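Local structure of methylocystis parvus OBBP MbnE (Methylocystis parvus OBBP, 5ICQ) at residues I578-S581 with V585-E588. The protein probably binds methanobactin, a copper-chelating peptide, in the periplasm as the solute-binding component of a methanobactin uptake system. Numbering follows the deposited sequence.
Sequences IAHS and VRPE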
ATOM      1  N   ILE A 578      15.269  -9.672  -2.403  1.00  8.69           N
ATOM      2  CA  ILE A 578      15.885  -9.464  -1.098  1.00  9.94           C
ATOM      3  C   ILE A 578      17.266 -10.109  -1.057  1.00 13.97           C
ATOM      4  O   ILE A 578      17.608 -10.971  -1.869  1.00 15.31           O
ATOM      5  CB  ILE A 578      15.013 -10.002   0.062  1.00 13.78           C
ATOM      6  CG1 ILE A 578      15.042 -11.529   0.088  1.00 16.35           C
ATOM      7  CG2 ILE A 578      13.565  -9.497  -0.057  1.00 11.57           C
ATOM      8  CD1 ILE A 578      14.381 -12.136   1.352  1.00 16.38           C
ATOM      9  N   ALA A 579      18.068  -9.670  -0.091  1.00  9.96           N
ATOM     10  CA  ALA A 579      19.338 -10.312   0.207  1.00 10.56           C
ATOM     11  C   ALA A 579      19.551 -10.248   1.707  1.00 12.73           C
ATOM     12  O   ALA A 579      19.058  -9.334   2.372  1.00 11.35           O
ATOM     13  CB  ALA A 579      20.517  -9.655  -0.524  1.00  9.24           C
ATOM     14  N   HIS A 580      20.284 -11.226   2.241  1.00 12.00           N
ATOM     15  CA  HIS A 580      20.418 -11.296   3.687  1.00 14.61           C
ATOM     16  C   HIS A 580      21.628 -12.136   4.070  1.00 15.34           C
ATOM     17  O   HIS A 580      22.073 -13.002   3.311  1.00 14.96           O
ATOM     18  CB  HIS A 580      19.156 -11.887   4.325  1.00 12.67           C
ATOM     19  CG  HIS A 580      18.824 -13.253   3.825  1.00 15.34           C
ATOM     20  ND1 HIS A 580      19.372 -14.396   4.367  1.00 19.95           N
ATOM     21  CD2 HIS A 580      18.005 -13.664   2.827  1.00 23.06           C
ATOM     22  CE1 HIS A 580      18.908 -15.453   3.724  1.00 21.13           C
ATOM     23  NE2 HIS A 580      18.078 -15.037   2.784  1.00 22.81           N
ATOM     24  N   SER A 581      22.154 -11.862   5.260  1.00 12.78           N
ATOM     25  CA  SER A 581      23.134 -12.751   5.868  1.00 13.41           C
ATOM     26  C   SER A 581      22.533 -14.140   6.052  1.00 13.65           C
ATOM     27  O   SER A 581      21.344 -14.292   6.342  1.00 13.37           O
ATOM     28  CB  SER A 581      23.581 -12.192   7.225  1.00 15.81           C
ATOM     29  OG  SER A 581      24.293 -13.172   7.959  1.00 16.00           O
ATOM     30  N   VAL A 585      17.611 -16.430   9.781  1.00 10.75           N
ATOM     31  CA  VAL A 585      16.722 -17.341   9.068  1.00 13.36           C
ATOM     32  C   VAL A 585      15.275 -16.934   9.321  1.00 16.17           C
ATOM     33  O   VAL A 585      14.966 -16.169  10.238  1.00 12.83           O
ATOM     34  CB  VAL A 585      16.944 -18.811   9.483  1.00 17.34           C
ATOM     35  CG1 VAL A 585      18.318 -19.285   9.031  1.00 21.31           C
ATOM     36  CG2 VAL A 585      16.817 -18.936  10.958  1.00 20.72           C
ATOM     37  N   ARG A 586      14.381 -17.479   8.511  1.00 19.12           N
ATOM     38  CA  ARG A 586      12.964 -17.156   8.569  1.00 19.32           C
ATOM     39  C   ARG A 586      12.142 -18.433   8.540  1.00 22.20           C
ATOM     40  O   ARG A 586      12.671 -19.506   8.232  1.00 19.02           O
ATOM     41  CB  ARG A 586      12.579 -16.255   7.391  1.00 18.99           C
ATOM     42  CG  ARG A 586      12.654 -16.943   6.056  1.00 25.45           C
ATOM     43  CD  ARG A 586      11.972 -16.088   5.014  1.00 22.68           C
ATOM     44  NE  ARG A 586      11.904 -16.748   3.720  1.00 24.53           N
ATOM     45  CZ  ARG A 586      12.909 -16.795   2.857  1.00 19.68           C
ATOM     46  NH1 ARG A 586      14.078 -16.229   3.154  1.00 19.83           N
ATOM     47  NH2 ARG A 586      12.748 -17.416   1.704  1.00 26.62           N
ATOM     48  N   PRO A 587      10.850 -18.364   8.881  1.00 16.13           N
ATOM     49  CA  PRO A 587      10.027 -19.579   8.846  1.00 14.82           C
ATOM     50  C   PRO A 587       9.896 -20.119   7.432  1.00 20.79           C
ATOM     51  O   PRO A 587      10.050 -19.397   6.444  1.00 18.12           O
ATOM     52  CB  PRO A 587       8.668 -19.119   9.392  1.00 15.03           C
ATOM     53  CG  PRO A 587       8.989 -17.901  10.227  1.00 16.98           C
ATOM     54  CD  PRO A 587      10.140 -17.234   9.520  1.00 17.02           C
ATOM     55  N   GLU A 588       9.603 -21.421   7.347  1.00 23.00           N
ATOM     56  CA  GLU A 588       9.436 -22.054   6.043  1.00 20.86           C
ATOM     57  C   GLU A 588       8.265 -21.458   5.284  1.00 24.71           C
ATOM     58  O   GLU A 588       8.275 -21.422   4.050  1.00 22.38           O
ATOM     59  CB  GLU A 588       9.233 -23.559   6.210  1.00 32.72           C
ATOM     60  CG  GLU A 588      10.323 -24.238   7.004  1.00 52.28           C
ATOM     61  CD  GLU A 588      10.550 -25.668   6.563  1.00 63.25           C
ATOM     62  OE1 GLU A 588      11.454 -26.326   7.121  1.00 62.76           O
ATOM     63  OE2 GLU A 588       9.828 -26.129   5.651  1.00 68.98           O
TER
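His580 and Arg586 meet where the chain leaves the end of strand 576-581, turns through three residues and runs on extended through Val585, Arg586 and Pro587, without regular structure after Val585. No backbone hydrogen bond joins the two segments. The strand is the middle one of a three-stranded antiparallel sheet, flanked by 285-288 and 308-313, in a periplasmic binding protein fold. The contact is made by side chains alone.

Ile578 and His580, two residues apart, project from the same side of the strand toward Arg586. A chi1 of 68° puts the arginine CG between its backbone N and carbonyl carbon, and the extended chain from there brings the guanidinium to both. Its NH1 lies 4.2 Å from His580 NE2, too far for a direct bond. The imidazole and guanidinium planes are nearly perpendicular, 85° apart, and NE2 sits at the guanidinium edge. Glu311 of strand 308-313 links the two: its OE2 is hydrogen-bonded to His580 NE2 and salt-bridged to Arg586 NH1. This shared carboxylate probably balances the arginine's charge, while Trp605 packs edge-to-face with the His580 ring. The Ile578 CD1 methyl lies at the limit of van der Waals contact, 4.5 Å from Arg586 NH1.

With both its nitrogens bonded, the imidazole is held against rotation. His580 ND1 donates to Ser581 O at 2.8 Å, nearly straight at 171°, with that oxygen close to the ring plane.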